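Local coordinates for protein precorrin-6y methylase (Rhodobacter capsulatus, PDB 3NJR) that is the C-terminal domain of a precorrin-6Y methyltransferase and decarboxylase of cobalamin biosynthesis, and holds S-adenosyl-L-homocysteine in its cofactor pocket, at residues A[114-128]-A[139-153]. Numbering follows the deposited sequence.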
loop_
_atom_site.group_PDB
_atom_site.type_symbol
_atom_site.label_atom_id
_atom_site.label_comp_id
_atom_site.label_asym_id
_atom_site.label_seq_id
_atom_site.Cartn_x
_atom_site.Cartn_y
_atom_site.Cartn_z
ATOM N N PRO A 114 21.726 -17.832 -18.446
ATOM C CA PRO A 114 22.191 -19.090 -17.865
ATOM C C PRO A 114 23.585 -19.587 -18.245
ATOM O O PRO A 114 24.092 -20.471 -17.557
ATOM C CB PRO A 114 21.130 -20.098 -18.342
ATOM C CG PRO A 114 20.074 -19.271 -19.080
ATOM C CD PRO A 114 20.829 -18.093 -19.578
ATOM N N ALA A 115 24.195 -19.067 -19.313
ATOM C CA ALA A 115 25.529 -19.554 -19.737
ATOM C C ALA A 115 26.563 -19.622 -18.588
ATOM O O ALA A 115 27.213 -20.652 -18.410
ATOM C CB ALA A 115 26.081 -18.763 -20.954
ATOM N N ALA A 116 26.665 -18.571 -17.777
ATOM C CA ALA A 116 27.678 -18.525 -16.706
ATOM C C ALA A 116 27.487 -19.539 -15.582
ATOM O O ALA A 116 28.418 -19.808 -14.819
ATOM C CB ALA A 116 27.796 -17.127 -16.135
ATOM N N LEU A 117 26.285 -20.108 -15.503
ATOM C CA LEU A 117 25.913 -21.081 -14.486
ATOM C C LEU A 117 26.368 -22.475 -14.832
ATOM O O LEU A 117 26.436 -23.328 -13.958
ATOM C CB LEU A 117 24.393 -21.128 -14.362
ATOM C CG LEU A 117 23.655 -20.155 -13.458
ATOM C CD1 LEU A 117 24.373 -18.822 -13.373
ATOM C CD2 LEU A 117 22.220 -19.994 -13.921
ATOM N N ALA A 118 26.651 -22.705 -16.111
ATOM C CA ALA A 118 26.798 -24.072 -16.657
ATOM C C ALA A 118 27.911 -24.908 -16.059
ATOM O O ALA A 118 27.732 -26.114 -15.874
ATOM C CB ALA A 118 26.930 -24.039 -18.188
ATOM N N ASP A 119 29.061 -24.299 -15.777
ATOM C CA ASP A 119 30.148 -25.067 -15.141
ATOM C C ASP A 119 30.272 -24.869 -13.620
ATOM O O ASP A 119 31.264 -25.289 -13.013
ATOM C CB ASP A 119 31.505 -24.820 -15.831
ATOM C CG ASP A 119 31.928 -23.343 -15.812
ATOM O OD1 ASP A 119 31.123 -22.479 -15.352
ATOM O OD2 ASP A 119 33.068 -23.049 -16.278
ATOM N N LEU A 120 29.284 -24.234 -13.003
ATOM C CA LEU A 120 29.356 -23.970 -11.586
ATOM C C LEU A 120 28.858 -25.180 -10.821
ATOM O O LEU A 120 28.013 -25.925 -11.329
ATOM C CB LEU A 120 28.543 -22.734 -11.234
ATOM C CG LEU A 120 28.959 -21.460 -11.963
ATOM C CD1 LEU A 120 28.095 -20.289 -11.525
ATOM C CD2 LEU A 120 30.424 -21.171 -11.744
ATOM N N PRO A 121 29.389 -25.399 -9.610
ATOM C CA PRO A 121 28.825 -26.460 -8.763
ATOM C C PRO A 121 27.404 -26.089 -8.356
ATOM O O PRO A 121 27.113 -24.899 -8.214
ATOM C CB PRO A 121 29.743 -26.459 -7.527
ATOM C CG PRO A 121 30.399 -25.092 -7.526
ATOM C CD PRO A 121 30.525 -24.701 -8.974
ATOM N N LEU A 122 26.537 -27.083 -8.171
ATOM C CA LEU A 122 25.146 -26.827 -7.794
ATOM C C LEU A 122 24.991 -26.234 -6.371
ATOM O O LEU A 122 25.636 -26.683 -5.420
ATOM C CB LEU A 122 24.291 -28.090 -7.965
ATOM C CG LEU A 122 24.074 -28.623 -9.398
ATOM C CD1 LEU A 122 23.250 -29.915 -9.403
ATOM C CD2 LEU A 122 23.455 -27.578 -10.340
ATOM N N PRO A 123 24.125 -25.219 -6.221
ATOM C CA PRO A 123 24.077 -24.502 -4.955
ATOM C C PRO A 123 23.097 -25.159 -4.007
ATOM O O PRO A 123 22.345 -26.031 -4.444
ATOM C CB PRO A 123 23.520 -23.154 -5.373
ATOM C CG PRO A 123 22.543 -23.529 -6.483
ATOM C CD PRO A 123 23.262 -24.589 -7.241
ATOM N N GLU A 124 23.125 -24.740 -2.734
ATOM C CA GLU A 124 22.111 -25.105 -1.756
ATOM C C GLU A 124 20.930 -24.103 -1.812
ATOM O O GLU A 124 19.790 -24.457 -1.484
ATOM C CB GLU A 124 22.719 -25.157 -0.354
ATOM C CG GLU A 124 23.404 -26.488 0.040
ATOM C CD GLU A 124 24.831 -26.649 -0.499
ATOM O OE1 GLU A 124 25.620 -25.672 -0.494
ATOM O OE2 GLU A 124 25.184 -27.777 -0.931
ATOM N N ALA A 125 21.224 -22.864 -2.243
ATOM C CA ALA A 125 20.237 -21.787 -2.474
ATOM C C ALA A 125 20.546 -20.929 -3.729
ATOM O O ALA A 125 21.720 -20.766 -4.096
ATOM C CB ALA A 125 20.150 -20.893 -1.241
ATOM N N VAL A 126 19.505 -20.375 -4.372
ATOM C CA VAL A 126 19.677 -19.431 -5.510
ATOM C C VAL A 126 18.885 -18.146 -5.296
ATOM O O VAL A 126 17.742 -18.178 -4.826
ATOM C CB VAL A 126 19.134 -19.973 -6.835
ATOM C CG1 VAL A 126 19.621 -19.113 -8.010
ATOM C CG2 VAL A 126 19.452 -21.429 -7.040
ATOM N N PHE A 127 19.472 -17.016 -5.676
ATOM C CA PHE A 127 18.789 -15.737 -5.597
ATOM C C PHE A 127 18.810 -15.106 -6.951
ATOM O O PHE A 127 19.864 -14.957 -7.559
ATOM C CB PHE A 127 19.437 -14.788 -4.571
ATOM C CG PHE A 127 18.919 -13.364 -4.644
ATOM C CD1 PHE A 127 17.635 -13.048 -4.209
ATOM C CD2 PHE A 127 19.710 -12.343 -5.182
ATOM C CE1 PHE A 127 17.141 -11.736 -4.295
ATOM C CE2 PHE A 127 19.219 -11.014 -5.279
ATOM C CZ PHE A 127 17.932 -10.714 -4.816
ATOM N N ILE A 128 17.633 -14.724 -7.423
ATOM C CA ILE A 128 17.520 -13.972 -8.672
ATOM C C ILE A 128 17.038 -12.563 -8.373
ATOM O O ILE A 128 15.859 -12.349 -8.047
ATOM C CB ILE A 128 16.552 -14.628 -9.681
ATOM C CG1 ILE A 128 16.949 -16.084 -9.966
ATOM C CG2 ILE A 128 16.535 -13.836 -10.969
ATOM C CD1 ILE A 128 16.212 -17.129 -9.144
ATOM N N ARG A 139 15.543 -23.726 -17.209
ATOM C CA ARG A 139 16.912 -24.198 -16.971
ATOM C C ARG A 139 17.193 -24.450 -15.470
ATOM O O ARG A 139 17.635 -25.544 -15.098
ATOM C CB ARG A 139 17.931 -23.233 -17.605
ATOM C CG ARG A 139 18.697 -23.720 -18.865
ATOM C CD ARG A 139 17.909 -24.630 -19.834
ATOM N NE ARG A 139 17.090 -23.849 -20.757
ATOM C CZ ARG A 139 15.889 -24.223 -21.191
ATOM N NH1 ARG A 139 15.344 -25.371 -20.790
ATOM N NH2 ARG A 139 15.221 -23.435 -22.018
ATOM N N LEU A 140 16.897 -23.474 -14.607
ATOM C CA LEU A 140 17.043 -23.698 -13.168
ATOM C C LEU A 140 16.236 -24.913 -12.766
ATOM O O LEU A 140 16.718 -25.733 -11.993
ATOM C CB LEU A 140 16.608 -22.494 -12.324
ATOM C CG LEU A 140 17.449 -21.213 -12.279
ATOM C CD1 LEU A 140 16.744 -20.139 -11.443
ATOM C CD2 LEU A 140 18.840 -21.478 -11.760
ATOM N N TRP A 141 15.025 -25.057 -13.311
ATOM C CA TRP A 141 14.187 -26.186 -12.919
ATOM C C TRP A 141 14.749 -27.558 -13.274
ATOM O O TRP A 141 14.543 -28.524 -12.527
ATOM C CB TRP A 141 12.737 -26.060 -13.385
ATOM C CG TRP A 141 11.878 -26.618 -12.315
ATOM C CD1 TRP A 141 11.328 -27.875 -12.254
ATOM C CD2 TRP A 141 11.569 -25.984 -11.072
ATOM N NE1 TRP A 141 10.657 -28.047 -11.056
ATOM C CE2 TRP A 141 10.789 -26.901 -10.314
ATOM C CE3 TRP A 141 11.863 -24.722 -10.526
ATOM C CZ2 TRP A 141 10.300 -26.593 -9.041
ATOM C CZ3 TRP A 141 11.369 -24.411 -9.270
ATOM C CH2 TRP A 141 10.597 -25.347 -8.536
ATOM N N GLU A 142 15.458 -27.628 -14.406
ATOM C CA GLU A 142 16.077 -28.867 -14.884
ATOM C C GLU A 142 17.365 -29.193 -14.144
ATOM O O GLU A 142 17.646 -30.373 -13.886
ATOM C CB GLU A 142 16.402 -28.769 -16.373
ATOM C CG GLU A 142 15.233 -28.943 -17.313
ATOM C CD GLU A 142 15.374 -28.121 -18.595
ATOM O OE1 GLU A 142 16.511 -27.776 -18.995
ATOM O OE2 GLU A 142 14.330 -27.807 -19.209
ATOM N N TRP A 143 18.141 -28.158 -13.813
ATOM C CA TRP A 143 19.492 -28.341 -13.257
ATOM C C TRP A 143 19.582 -28.602 -11.764
ATOM O O TRP A 143 20.467 -29.324 -11.313
ATOM C CB TRP A 143 20.361 -27.134 -13.586
ATOM C CG TRP A 143 20.508 -26.906 -15.042
ATOM C CD1 TRP A 143 20.117 -27.750 -16.055
ATOM C CD2 TRP A 143 21.103 -25.771 -15.674
ATOM N NE1 TRP A 143 20.417 -27.194 -17.268
ATOM C CE2 TRP A 143 21.033 -25.986 -17.069
ATOM C CE3 TRP A 143 21.685 -24.591 -15.201
ATOM C CZ2 TRP A 143 21.537 -25.068 -17.997
ATOM C CZ3 TRP A 143 22.195 -23.678 -16.128
ATOM C CH2 TRP A 143 22.108 -23.922 -17.509
ATOM N N LEU A 144 18.655 -28.021 -11.011
ATOM C CA LEU A 144 18.764 -27.894 -9.566
ATOM C C LEU A 144 18.394 -29.150 -8.822
ATOM O O LEU A 144 17.410 -29.806 -9.134
ATOM C CB LEU A 144 17.909 -26.722 -9.069
ATOM C CG LEU A 144 18.514 -25.367 -8.652
ATOM C CD1 LEU A 144 19.870 -24.988 -9.262
ATOM C CD2 LEU A 144 17.499 -24.249 -8.881
ATOM N N ALA A 145 19.211 -29.482 -7.833
ATOM C CA ALA A 145 18.896 -30.530 -6.876
ATOM C C ALA A 145 17.535 -30.237 -6.220
ATOM O O ALA A 145 17.271 -29.106 -5.792
ATOM C CB ALA A 145 20.008 -30.617 -5.817
ATOM N N PRO A 146 16.660 -31.251 -6.143
ATOM C CA PRO A 146 15.361 -31.021 -5.490
ATOM C C PRO A 146 15.574 -30.571 -4.039
ATOM O O PRO A 146 16.446 -31.126 -3.342
ATOM C CB PRO A 146 14.705 -32.408 -5.533
ATOM C CG PRO A 146 15.879 -33.379 -5.533
ATOM C CD PRO A 146 16.912 -32.686 -6.401
ATOM N N GLY A 147 14.827 -29.558 -3.603
ATOM C CA GLY A 147 15.013 -28.988 -2.254
ATOM C C GLY A 147 15.935 -27.774 -2.156
ATOM O O GLY A 147 16.150 -27.227 -1.062
ATOM N N THR A 148 16.488 -27.367 -3.302
ATOM C CA THR A 148 17.323 -26.182 -3.400
ATOM C C THR A 148 16.338 -25.047 -3.223
ATOM O O THR A 148 15.267 -25.083 -3.819
ATOM C CB THR A 148 18.018 -26.084 -4.801
ATOM O OG1 THR A 148 18.858 -27.235 -5.021
ATOM C CG2 THR A 148 18.858 -24.805 -4.939
ATOM N N ARG A 149 16.682 -24.055 -2.404
ATOM C CA ARG A 149 15.775 -22.951 -2.139
ATOM C C ARG A 149 15.953 -21.871 -3.188
ATOM O O ARG A 149 17.074 -21.582 -3.582
ATOM C CB ARG A 149 15.974 -22.416 -0.711
ATOM C CG ARG A 149 16.159 -23.550 0.331
ATOM C CD ARG A 149 16.244 -23.084 1.790
ATOM N NE ARG A 149 17.381 -22.207 2.057
ATOM C CZ ARG A 149 18.601 -22.607 2.430
ATOM N NH1 ARG A 149 19.550 -21.702 2.644
ATOM N NH2 ARG A 149 18.892 -23.893 2.576
ATOM N N ILE A 150 14.837 -21.299 -3.655
ATOM C CA ILE A 150 14.834 -20.179 -4.616
ATOM C C ILE A 150 14.195 -18.928 -4.029
ATOM O O ILE A 150 13.163 -19.011 -3.363
ATOM C CB ILE A 150 14.050 -20.481 -5.917
ATOM C CG1 ILE A 150 14.060 -21.978 -6.268
ATOM C CG2 ILE A 150 14.557 -19.591 -7.072
ATOM C CD1 ILE A 150 15.279 -22.484 -7.019
ATOM N N VAL A 151 14.809 -17.770 -4.297
ATOM C CA VAL A 151 14.269 -16.492 -3.854
ATOM C C VAL A 151 14.450 -15.445 -4.944
ATOM O O VAL A 151 15.546 -15.225 -5.428
ATOM C CB VAL A 151 14.879 -16.033 -2.481
ATOM C CG1 VAL A 151 14.360 -14.654 -2.054
ATOM C CG2 VAL A 151 14.590 -17.064 -1.387
ATOM N N ALA A 152 13.351 -14.805 -5.332
ATOM C CA ALA A 152 13.379 -13.802 -6.396
ATOM C C ALA A 152 12.600 -12.556 -6.015
ATOM O O ALA A 152 11.548 -12.661 -5.414
ATOM C CB ALA A 152 12.817 -14.388 -7.660
ATOM N N ASN A 153 13.136 -11.386 -6.361
ATOM C CA ASN A 153 12.424 -10.098 -6.258
ATOM C C ASN A 153 11.987 -9.600 -7.649
ATOM O O ASN A 153 12.731 -9.684 -8.604
ATOM C CB ASN A 153 13.288 -9.041 -5.568
ATOM C CG ASN A 153 13.802 -9.491 -4.192
ATOM O OD1 ASN A 153 13.128 -10.217 -3.459
ATOM N ND2 ASN A 153 15.003 -9.048 -3.841
HETATM O O HOH W 1 18.379 -26.558 0.250
#
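Val126 and Ile128 donate their backbone N-H to the carbonyls of Arg149 and Val151, zipping strands 125-128 and 149-153 together in parallel, 12° apart. Arg149 N to Glu124 O (3.3 Å) and Val151 N to Val126 O (3.0 Å) return the bonds; Asn153 N adds a weak one to Ile128 O. At the entry a water bridges Glu124 O and Gly147 O, and Thr148 OG1 joins its own backbone N on Ala145 O, fastening the type II turn.

Apolar packing fills the Val126 and Ile128 side of the sheet. Ile128 CD1 meets Leu140 CD1 tip to tip (3.8 Å) and lies beside Ile150 CG2. Val126 CG2, anti to the carbonyl carbon, touches both Leu144 CD2 and Thr148 CG2. Farther out, the Trp143 ring turns its edge to Leu117 CB (CZ3, 3.8 Å) and Pro114.

On the other face, Asn153 ND2 approaches the Phe127 ring in its plane, 3.5 Å from CE1, with amide and ring planes 67° apart. The Arg149 guanidinium lies over Ala125 CB and forms a salt bridge with Glu57.

This right-handed beta-alpha-beta crossover belongs to the Rossmann-like methyltransferase sheet: strand 58-62 flanks 125-128, helix 134-143 covers one face, and helix 41-51 packs on Phe127, which touches S-adenosyl-L-homocysteine.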